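Local coordinates for resiniferatoxin-binding, phosphotriesterase-related protein (Rhodobacter sphaeroides 2.4.1, PDB 3K2G) that binds two zinc ions in a TIM-barrel site and probably hydrolyses phosphoric diesters, at residues Val129-Leu137 against Ala170-Ser181; Leu206-Ala217 against His233-Ser242. All coordinates share one frame; numbering follows the deposited sequence.

Contact 1: Val129-Leu137 against Ala170-Ser181; sequences VVMGAGYYL and ARIGLIGEIGVS. With ZN (zinc ion), chain J; ZN (zinc ion), chain I; DTV ((2S,3S)-1,4-dimercaptobutane-2,3-diol), chain K.
Tyr136 and Glu177 meet over the binuclear zinc centre of this TIM barrel, where the strand ends of the phosphotriesterase fold gather their metal ligands. Glu177 runs outward from CB to the metals. Its CG, anti to the backbone N (chi1 157°), packs against the tyrosine ring at CE1, 3.3 Å away. The chain then bends at chi2 (95°) and brings CD between the two metals; carboxylate and ring planes stand 67° apart. OE1 binds one zinc at 2.4 Å; OE2 binds the other, which His34, His36 and Asp304 also hold. One carboxylate thus bridges both ions, as does water 3. Tyr136 OH makes a long approach of 2.7 Å to the zinc bound by OE1, with that ion near the ring plane, while Leu137 CG lies over one ring face.

Below the site the two backbones are stitched by two good bonds, Gly179 N to Tyr135 O at 3.1 Å and Gly173 N to Met131 O at 3.0 Å. Ile172 packs its CG2 and CD1 against the methyl of Ala133, with helix 150-162 behind. At the mouth, Leu137 CD1 touches the bound dimercaptobutanediol, and Tyr136 OH shares a hydrogen bond of 2.7 Å with its O3.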
loop_
_atom_site.group_PDB
_atom_site.type_symbol
_atom_site.label_atom_id
_atom_site.label_comp_id
_atom_site.label_asym_id
_atom_site.label_seq_id
_atom_site.Cartn_x
_atom_site.Cartn_y
_atom_site.Cartn_z
ATOM N N VAL B 129 -28.744 -3.618 -31.562
ATOM C CA VAL B 129 -27.634 -2.677 -31.645
ATOM C C VAL B 129 -28.034 -1.216 -31.458
ATOM O O VAL B 129 -28.942 -0.713 -32.132
ATOM C CB VAL B 129 -26.905 -2.810 -33.005
ATOM C CG1 VAL B 129 -25.821 -1.751 -33.136
ATOM C CG2 VAL B 129 -26.300 -4.200 -33.128
ATOM N N VAL B 130 -27.342 -0.540 -30.542
ATOM C CA VAL B 130 -27.573 0.874 -30.265
ATOM C C VAL B 130 -26.437 1.664 -30.914
ATOM O O VAL B 130 -25.267 1.308 -30.752
ATOM C CB VAL B 130 -27.575 1.165 -28.749
ATOM C CG1 VAL B 130 -27.716 2.657 -28.516
ATOM C CG2 VAL B 130 -28.717 0.413 -28.073
HETATM N N MSE B 131 -26.784 2.734 -31.631
HETATM C CA MSE B 131 -25.800 3.557 -32.341
HETATM C C MSE B 131 -25.459 4.893 -31.682
HETATM O O MSE B 131 -26.342 5.611 -31.195
HETATM C CB MSE B 131 -26.293 3.799 -33.769
HETATM C CG MSE B 131 -25.429 4.720 -34.632
HETATM SE SE MSE B 131 -26.061 4.693 -36.489
HETATM C CE MSE B 131 -27.733 5.664 -36.178
ATOM N N GLY B 132 -24.166 5.213 -31.680
ATOM C CA GLY B 132 -23.689 6.450 -31.095
ATOM C C GLY B 132 -23.604 7.594 -32.084
ATOM O O GLY B 132 -24.077 7.492 -33.216
ATOM N N ALA B 133 -22.995 8.694 -31.654
ATOM C CA ALA B 133 -22.871 9.875 -32.495
ATOM C C ALA B 133 -21.857 10.878 -31.952
ATOM O O ALA B 133 -21.292 10.687 -30.875
ATOM C CB ALA B 133 -24.231 10.542 -32.637
ATOM N N GLY B 134 -21.643 11.954 -32.701
ATOM C CA GLY B 134 -20.697 12.973 -32.287
ATOM C C GLY B 134 -19.338 12.817 -32.944
ATOM O O GLY B 134 -19.160 11.992 -33.843
ATOM N N TYR B 135 -18.375 13.609 -32.484
ATOM C CA TYR B 135 -17.023 13.578 -33.021
ATOM C C TYR B 135 -16.027 12.942 -32.061
ATOM O O TYR B 135 -16.186 13.007 -30.842
ATOM C CB TYR B 135 -16.588 14.997 -33.382
ATOM C CG TYR B 135 -17.377 15.554 -34.549
ATOM C CD1 TYR B 135 -17.070 15.188 -35.862
ATOM C CD2 TYR B 135 -18.467 16.396 -34.338
ATOM C CE1 TYR B 135 -17.832 15.646 -36.937
ATOM C CE2 TYR B 135 -19.236 16.856 -35.403
ATOM C CZ TYR B 135 -18.915 16.477 -36.701
ATOM O OH TYR B 135 -19.687 16.923 -37.750
ATOM N N TYR B 136 -14.993 12.336 -32.634
ATOM C CA TYR B 136 -13.961 11.656 -31.872
ATOM C C TYR B 136 -12.745 12.556 -31.658
ATOM O O TYR B 136 -12.861 13.783 -31.674
ATOM C CB TYR B 136 -13.570 10.378 -32.617
ATOM C CG TYR B 136 -12.905 9.330 -31.766
ATOM C CD1 TYR B 136 -13.385 9.037 -30.489
ATOM C CD2 TYR B 136 -11.828 8.592 -32.255
ATOM C CE1 TYR B 136 -12.810 8.032 -29.721
ATOM C CE2 TYR B 136 -11.250 7.584 -31.496
ATOM C CZ TYR B 136 -11.748 7.306 -30.231
ATOM O OH TYR B 136 -11.209 6.286 -29.481
ATOM N N LEU B 137 -11.579 11.949 -31.457
ATOM C CA LEU B 137 -10.360 12.712 -31.229
ATOM C C LEU B 137 -10.034 13.643 -32.396
ATOM O O LEU B 137 -10.391 13.375 -33.545
ATOM C CB LEU B 137 -9.189 11.761 -30.958
ATOM C CG LEU B 137 -9.334 10.890 -29.702
ATOM C CD1 LEU B 137 -8.195 9.883 -29.633
ATOM C CD2 LEU B 137 -9.349 11.770 -28.462
ATOM N N ALA B 170 -32.473 5.655 -39.471
ATOM C CA ALA B 170 -32.002 5.038 -38.241
ATOM C C ALA B 170 -31.629 6.188 -37.313
ATOM O O ALA B 170 -30.946 7.125 -37.722
ATOM C CB ALA B 170 -30.789 4.161 -38.518
ATOM N N ARG B 171 -32.089 6.123 -36.071
ATOM C CA ARG B 171 -31.795 7.174 -35.111
ATOM C C ARG B 171 -30.830 6.689 -34.031
ATOM O O ARG B 171 -30.752 5.492 -33.749
ATOM C CB ARG B 171 -33.101 7.695 -34.508
ATOM C CG ARG B 171 -33.952 8.427 -35.540
ATOM C CD ARG B 171 -35.276 8.886 -34.983
ATOM N NE ARG B 171 -36.206 7.780 -34.801
ATOM C CZ ARG B 171 -37.448 7.920 -34.349
ATOM N NH1 ARG B 171 -37.904 9.126 -34.033
ATOM N NH2 ARG B 171 -38.234 6.861 -34.219
ATOM N N ILE B 172 -30.081 7.621 -33.446
ATOM C CA ILE B 172 -29.112 7.269 -32.416
ATOM C C ILE B 172 -29.787 7.023 -31.078
ATOM O O ILE B 172 -30.870 7.544 -30.814
ATOM C CB ILE B 172 -28.042 8.365 -32.249
ATOM C CG1 ILE B 172 -28.701 9.690 -31.848
ATOM C CG2 ILE B 172 -27.257 8.523 -33.547
ATOM C CD1 ILE B 172 -27.709 10.800 -31.545
ATOM N N GLY B 173 -29.142 6.221 -30.238
ATOM C CA GLY B 173 -29.703 5.902 -28.936
ATOM C C GLY B 173 -28.774 6.322 -27.822
ATOM O O GLY B 173 -29.088 6.211 -26.640
ATOM N N LEU B 174 -27.610 6.812 -28.218
ATOM C CA LEU B 174 -26.603 7.269 -27.278
ATOM C C LEU B 174 -25.806 8.343 -27.986
ATOM O O LEU B 174 -25.672 8.330 -29.208
ATOM C CB LEU B 174 -25.691 6.105 -26.862
ATOM C CG LEU B 174 -24.200 6.373 -26.616
ATOM C CD1 LEU B 174 -23.772 5.736 -25.319
ATOM C CD2 LEU B 174 -23.379 5.821 -27.771
ATOM N N ILE B 175 -25.295 9.288 -27.217
ATOM C CA ILE B 175 -24.499 10.360 -27.779
ATOM C C ILE B 175 -23.052 10.000 -27.565
ATOM O O ILE B 175 -22.531 10.199 -26.464
ATOM C CB ILE B 175 -24.742 11.697 -27.051
ATOM C CG1 ILE B 175 -26.202 12.117 -27.212
ATOM C CG2 ILE B 175 -23.772 12.750 -27.571
ATOM C CD1 ILE B 175 -26.523 13.494 -26.670
ATOM N N GLY B 176 -22.362 9.456 -28.556
ATOM C CA GLY B 176 -20.994 9.200 -28.189
ATOM C C GLY B 176 -19.865 8.300 -28.617
ATOM O O GLY B 176 -19.864 7.557 -29.594
ATOM N N GLU B 177 -18.874 8.478 -27.749
ATOM C CA GLU B 177 -17.536 7.953 -27.742
ATOM C C GLU B 177 -17.013 9.305 -28.223
ATOM O O GLU B 177 -16.482 9.435 -29.325
ATOM C CB GLU B 177 -17.291 6.865 -28.790
ATOM C CG GLU B 177 -15.803 6.692 -29.175
ATOM C CD GLU B 177 -15.056 5.600 -28.411
ATOM O OE1 GLU B 177 -14.387 5.910 -27.400
ATOM O OE2 GLU B 177 -15.135 4.429 -28.838
ATOM N N ILE B 178 -17.258 10.337 -27.413
ATOM C CA ILE B 178 -16.801 11.676 -27.755
ATOM C C ILE B 178 -15.319 11.737 -27.429
ATOM O O ILE B 178 -14.912 11.410 -26.319
ATOM C CB ILE B 178 -17.532 12.778 -26.955
ATOM C CG1 ILE B 178 -19.051 12.659 -27.127
ATOM C CG2 ILE B 178 -17.069 14.150 -27.440
ATOM C CD1 ILE B 178 -19.543 12.809 -28.564
ATOM N N GLY B 179 -14.521 12.161 -28.401
ATOM C CA GLY B 179 -13.086 12.213 -28.199
ATOM C C GLY B 179 -12.474 13.306 -27.341
ATOM O O GLY B 179 -12.707 14.498 -27.545
ATOM N N VAL B 180 -11.690 12.879 -26.358
ATOM C CA VAL B 180 -10.965 13.778 -25.477
ATOM C C VAL B 180 -9.560 13.178 -25.363
ATOM O O VAL B 180 -9.388 12.087 -24.821
ATOM C CB VAL B 180 -11.599 13.860 -24.072
ATOM C CG1 VAL B 180 -10.789 14.803 -23.193
ATOM C CG2 VAL B 180 -13.043 14.348 -24.179
ATOM N N SER B 181 -8.565 13.880 -25.894
ATOM C CA SER B 181 -7.187 13.400 -25.855
ATOM C C SER B 181 -6.486 13.911 -24.605
ATOM O O SER B 181 -7.029 14.742 -23.878
ATOM C CB SER B 181 -6.427 13.894 -27.083
ATOM O OG SER B 181 -6.186 15.289 -26.986
HETATM ZN ZN ZN J . -12.118 5.309 -27.158
HETATM ZN ZN ZN I . -14.034 2.505 -28.430
HETATM S S1 DTV K . -6.544 6.402 -28.908
HETATM C C1 DTV K . -8.085 6.053 -29.888
HETATM C C2 DTV K . -7.878 5.033 -31.009
HETATM O O2 DTV K . -7.460 3.812 -30.419
HETATM C C3 DTV K . -9.188 4.806 -31.784
HETATM O O3 DTV K . -10.164 4.286 -30.913
HETATM C C4 DTV K . -9.019 3.823 -32.942
HETATM S S4 DTV K . -10.036 4.265 -34.375
HETATM O O HOH W 1 -29.555 3.469 -32.190
HETATM O O HOH W 2 -9.960 4.352 -27.633
HETATM O O HOH W 3 -12.325 3.372 -28.012
#

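Contact 2: Leu206-Ala217 against His233-Ser242; sequences LMVHLPGWFRLA and HTVLCHMNPS. With ZN (zinc ion), chain J.
His209 and His238 converge on one zinc ion, bound by His209 ND1 at 2.1 Å and His238 NE2 at 2.3 Å. The imidazole planes stand 77° apart, and the two metal-binding nitrogens approach each other because they share the ion. Glu177 completes the protein side, with Tyr136 OH as a more distant partner, and waters 2 and 3 are also bound. Behind the first shell, Asp262 shares a hydrogen bond with His238 ND1, which, with the zinc bond through NE2, would hold that ring's rotation; Cys237 CB lies over one of its faces.

Backbone hydrogen bonds from Leu206 N to His233 O, Val235 N to Leu206 O, Val208 N to Val235 O (2.8 Å, 177° at the hydrogen) and Cys237 N to Val208 O zip strands 206-208 and 234-236 in parallel. This is a beta-alpha-beta unit of the TIM barrel, with helix 217-226 as the connection, and each strand passes directly into the loop that carries its histidine.

Apolar contacts fall on both sides of the sheet. Met207, a selenomethionine, lies alongside Val235, CG to CB 4.2 Å. On the face of Leu206, Val208 and Leu236, Leu210 CD1 reaches Leu236 CB at 3.7 Å. Farther out, Pro241 CB sits almost on the normal of the Trp213 five-membered ring, a CH-pi contact of 3.6 Å to its centroid.

Water 4 lies between Gly212 O, His238 O and Ser242 OG, the last also bonded to Gln249. Water 5 joins Arg215 NH2 to Pro241 O, 2.7 Å from the water.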
loop_
_atom_site.group_PDB
_atom_site.type_symbol
_atom_site.label_atom_id
_atom_site.label_comp_id
_atom_site.label_asym_id
_atom_site.label_seq_id
_atom_site.Cartn_x
_atom_site.Cartn_y
_atom_site.Cartn_z
ATOM N N LEU B 206 -24.805 10.101 -22.461
ATOM C CA LEU B 206 -23.588 10.689 -23.012
ATOM C C LEU B 206 -22.392 9.813 -22.643
ATOM O O LEU B 206 -22.203 9.457 -21.480
ATOM C CB LEU B 206 -23.390 12.104 -22.462
ATOM C CG LEU B 206 -22.094 12.831 -22.833
ATOM C CD1 LEU B 206 -22.053 13.085 -24.339
ATOM C CD2 LEU B 206 -22.009 14.149 -22.068
HETATM N N MSE B 207 -21.591 9.463 -23.642
HETATM C CA MSE B 207 -20.426 8.615 -23.434
HETATM C C MSE B 207 -19.183 9.364 -23.882
HETATM O O MSE B 207 -19.115 9.863 -25.009
HETATM C CB MSE B 207 -20.581 7.318 -24.228
HETATM C CG MSE B 207 -19.436 6.317 -24.046
HETATM SE SE MSE B 207 -19.763 4.700 -24.992
HETATM C CE MSE B 207 -21.066 3.913 -23.792
ATOM N N VAL B 208 -18.199 9.440 -22.995
ATOM C CA VAL B 208 -16.973 10.161 -23.290
ATOM C C VAL B 208 -15.704 9.318 -23.244
ATOM O O VAL B 208 -15.417 8.639 -22.254
ATOM C CB VAL B 208 -16.798 11.354 -22.316
ATOM C CG1 VAL B 208 -15.569 12.164 -22.689
ATOM C CG2 VAL B 208 -18.035 12.243 -22.350
ATOM N N HIS B 209 -14.940 9.386 -24.330
ATOM C CA HIS B 209 -13.674 8.680 -24.441
ATOM C C HIS B 209 -12.641 9.434 -23.606
ATOM O O HIS B 209 -12.461 10.641 -23.751
ATOM C CB HIS B 209 -13.205 8.641 -25.896
ATOM C CG HIS B 209 -11.741 8.359 -26.053
ATOM N ND1 HIS B 209 -11.262 7.147 -26.500
ATOM C CD2 HIS B 209 -10.650 9.122 -25.800
ATOM C CE1 HIS B 209 -9.941 7.172 -26.513
ATOM N NE2 HIS B 209 -9.543 8.360 -26.090
ATOM N N LEU B 210 -11.952 8.708 -22.735
ATOM C CA LEU B 210 -10.912 9.296 -21.893
ATOM C C LEU B 210 -9.572 8.727 -22.287
ATOM O O LEU B 210 -9.484 7.611 -22.810
ATOM C CB LEU B 210 -11.159 8.992 -20.426
ATOM C CG LEU B 210 -12.357 9.613 -19.706
ATOM C CD1 LEU B 210 -12.449 9.115 -18.254
ATOM C CD2 LEU B 210 -12.203 11.114 -19.733
ATOM N N PRO B 211 -8.649 9.543 -22.227
ATOM C CA PRO B 211 -7.271 9.049 -22.240
ATOM C C PRO B 211 -6.878 8.361 -20.926
ATOM O O PRO B 211 -6.553 9.078 -19.989
ATOM C CB PRO B 211 -6.431 10.327 -22.336
ATOM C CG PRO B 211 -7.242 11.356 -21.654
ATOM C CD PRO B 211 -8.676 10.951 -21.854
ATOM N N GLY B 212 -7.323 7.133 -20.900
ATOM C CA GLY B 212 -7.192 6.318 -19.685
ATOM C C GLY B 212 -5.957 6.394 -18.786
ATOM O O GLY B 212 -6.066 6.433 -17.542
ATOM N N TRP B 213 -4.805 6.605 -19.508
ATOM C CA TRP B 213 -3.553 6.577 -18.738
ATOM C C TRP B 213 -3.295 7.962 -18.182
ATOM O O TRP B 213 -2.238 8.206 -17.645
ATOM C CB TRP B 213 -2.376 6.098 -19.610
ATOM C CG TRP B 213 -2.377 4.633 -19.832
ATOM C CD1 TRP B 213 -1.738 3.690 -19.082
ATOM C CD2 TRP B 213 -3.063 3.932 -20.866
ATOM N NE1 TRP B 213 -1.982 2.437 -19.588
ATOM C CE2 TRP B 213 -2.796 2.556 -20.685
ATOM C CE3 TRP B 213 -3.882 4.332 -21.933
ATOM C CZ2 TRP B 213 -3.320 1.576 -21.532
ATOM C CZ3 TRP B 213 -4.405 3.359 -22.777
ATOM C CH2 TRP B 213 -4.121 1.995 -22.570
ATOM N N PHE B 214 -4.257 8.873 -18.321
ATOM C CA PHE B 214 -4.102 10.210 -17.745
ATOM C C PHE B 214 -5.219 10.371 -16.712
ATOM O O PHE B 214 -5.919 9.401 -16.432
ATOM C CB PHE B 214 -4.177 11.301 -18.822
ATOM C CG PHE B 214 -2.943 11.387 -19.679
ATOM C CD1 PHE B 214 -1.920 12.285 -19.373
ATOM C CD2 PHE B 214 -2.779 10.531 -20.765
ATOM C CE1 PHE B 214 -0.751 12.326 -20.135
ATOM C CE2 PHE B 214 -1.610 10.561 -21.536
ATOM C CZ PHE B 214 -0.595 11.460 -21.218
ATOM N N ARG B 215 -5.388 11.566 -16.143
ATOM C CA ARG B 215 -6.432 11.789 -15.137
ATOM C C ARG B 215 -7.246 13.051 -15.434
ATOM O O ARG B 215 -7.303 13.963 -14.610
ATOM C CB ARG B 215 -5.793 11.916 -13.752
ATOM C CG ARG B 215 -4.897 10.743 -13.357
ATOM C CD ARG B 215 -5.697 9.530 -12.903
ATOM N NE ARG B 215 -4.828 8.426 -12.507
ATOM C CZ ARG B 215 -4.347 7.511 -13.343
ATOM N NH1 ARG B 215 -4.653 7.555 -14.630
ATOM N NH2 ARG B 215 -3.545 6.561 -12.888
ATOM N N LEU B 216 -7.882 13.093 -16.601
ATOM C CA LEU B 216 -8.675 14.255 -17.013
ATOM C C LEU B 216 -10.179 14.119 -16.765
ATOM O O LEU B 216 -10.951 15.019 -17.104
ATOM C CB LEU B 216 -8.448 14.534 -18.508
ATOM C CG LEU B 216 -7.030 14.888 -18.972
ATOM C CD1 LEU B 216 -6.997 15.010 -20.493
ATOM C CD2 LEU B 216 -6.593 16.192 -18.331
ATOM N N ALA B 217 -10.594 13.002 -16.175
ATOM C CA ALA B 217 -12.012 12.741 -15.925
ATOM C C ALA B 217 -12.774 13.819 -15.151
ATOM O O ALA B 217 -13.897 14.170 -15.524
ATOM C CB ALA B 217 -12.175 11.393 -15.231
ATOM N N HIS B 233 -26.096 10.134 -16.221
ATOM C CA HIS B 233 -26.223 9.353 -17.442
ATOM C C HIS B 233 -25.063 9.663 -18.387
ATOM O O HIS B 233 -25.205 9.663 -19.617
ATOM C CB HIS B 233 -27.584 9.618 -18.088
ATOM C CG HIS B 233 -28.729 9.111 -17.267
ATOM N ND1 HIS B 233 -29.101 7.786 -17.254
ATOM C CD2 HIS B 233 -29.509 9.731 -16.347
ATOM C CE1 HIS B 233 -30.057 7.607 -16.358
ATOM N NE2 HIS B 233 -30.322 8.772 -15.793
ATOM N N THR B 234 -23.915 9.946 -17.772
ATOM C CA THR B 234 -22.670 10.221 -18.481
ATOM C C THR B 234 -21.757 9.028 -18.192
ATOM O O THR B 234 -21.584 8.647 -17.039
ATOM C CB THR B 234 -21.986 11.504 -17.964
ATOM O OG1 THR B 234 -22.805 12.637 -18.270
ATOM C CG2 THR B 234 -20.614 11.679 -18.615
ATOM N N VAL B 235 -21.186 8.450 -19.239
ATOM C CA VAL B 235 -20.310 7.293 -19.112
ATOM C C VAL B 235 -18.870 7.679 -19.427
ATOM O O VAL B 235 -18.590 8.215 -20.502
ATOM C CB VAL B 235 -20.725 6.167 -20.091
ATOM C CG1 VAL B 235 -19.757 4.997 -19.974
ATOM C CG2 VAL B 235 -22.157 5.707 -19.791
ATOM N N LEU B 236 -17.965 7.418 -18.486
ATOM C CA LEU B 236 -16.551 7.715 -18.678
ATOM C C LEU B 236 -15.870 6.439 -19.158
ATOM O O LEU B 236 -15.778 5.464 -18.408
ATOM C CB LEU B 236 -15.916 8.166 -17.360
ATOM C CG LEU B 236 -16.466 9.454 -16.747
ATOM C CD1 LEU B 236 -15.871 9.649 -15.363
ATOM C CD2 LEU B 236 -16.134 10.637 -17.641
ATOM N N CYS B 237 -15.395 6.455 -20.403
ATOM C CA CYS B 237 -14.740 5.291 -21.009
ATOM C C CYS B 237 -13.287 5.074 -20.627
ATOM O O CYS B 237 -12.591 5.992 -20.197
ATOM C CB CYS B 237 -14.790 5.386 -22.537
ATOM S SG CYS B 237 -16.445 5.471 -23.265
ATOM N N HIS B 238 -12.843 3.834 -20.806
ATOM C CA HIS B 238 -11.453 3.457 -20.563
ATOM C C HIS B 238 -10.930 3.709 -19.156
ATOM O O HIS B 238 -9.878 4.320 -18.962
ATOM C CB HIS B 238 -10.577 4.167 -21.594
ATOM C CG HIS B 238 -11.150 4.129 -22.978
ATOM N ND1 HIS B 238 -11.746 3.000 -23.500
ATOM C CD2 HIS B 238 -11.231 5.079 -23.942
ATOM C CE1 HIS B 238 -12.170 3.257 -24.726
ATOM N NE2 HIS B 238 -11.870 4.511 -25.017
HETATM N N MSE B 239 -11.658 3.209 -18.169
HETATM C CA MSE B 239 -11.245 3.383 -16.785
HETATM C C MSE B 239 -10.166 2.389 -16.360
HETATM O O MSE B 239 -9.434 2.639 -15.408
HETATM C CB MSE B 239 -12.455 3.249 -15.870
HETATM C CG MSE B 239 -13.473 4.374 -16.066
HETATM SE SE MSE B 239 -12.693 6.142 -15.882
HETATM C CE MSE B 239 -12.135 5.987 -14.034
ATOM N N ASN B 240 -10.065 1.273 -17.082
ATOM C CA ASN B 240 -9.097 0.219 -16.770
ATOM C C ASN B 240 -7.698 0.668 -16.342
ATOM O O ASN B 240 -7.195 0.216 -15.319
ATOM C CB ASN B 240 -8.955 -0.747 -17.953
ATOM C CG ASN B 240 -10.255 -1.442 -18.301
ATOM O OD1 ASN B 240 -10.376 -2.666 -18.184
ATOM N ND2 ASN B 240 -11.237 -0.667 -18.735
ATOM N N PRO B 241 -7.052 1.553 -17.118
ATOM C CA PRO B 241 -5.703 2.027 -16.785
ATOM C C PRO B 241 -5.527 2.773 -15.465
ATOM O O PRO B 241 -4.405 2.892 -14.976
ATOM C CB PRO B 241 -5.335 2.905 -17.983
ATOM C CG PRO B 241 -6.142 2.310 -19.109
ATOM C CD PRO B 241 -7.468 2.071 -18.435
ATOM N N SER B 242 -6.613 3.290 -14.896
ATOM C CA SER B 242 -6.510 4.020 -13.637
ATOM C C SER B 242 -6.950 3.178 -12.445
ATOM O O SER B 242 -7.292 3.707 -11.385
ATOM C CB SER B 242 -7.318 5.328 -13.702
ATOM O OG SER B 242 -8.685 5.104 -14.010
HETATM ZN ZN ZN J . -12.118 5.309 -27.158
HETATM O O HOH W 4 -8.547 5.667 -16.816
HETATM O O HOH W 5 -2.971 5.158 -15.464
HETATM O O HOH W 3 -12.325 3.372 -28.012
HETATM O O HOH W 2 -9.960 4.352 -27.633
#

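Running from the N terminus, the chain leaves strand 128-131, passes through helix 150-162 and returns along strand 175-178, where contact 1 closes that excursion. Helix 186-202 then carries it to strand 206-208, and contact 2 closes the shorter trip through helix 217-226 to strand 234-236. The two loops follow in series, neither nested nor crossed. They are nonetheless neighbours in the barrel: strands 175-178 and 206-208 lie side by side, with probable hydrogen bonds from Met207 N to Ile175 O and from His209 N to Ile178 O. Contacts 1 and 2 supply Glu177, His209 and His238, with Tyr136 as a longer fourth partner, to one zinc and share waters 2 and 3.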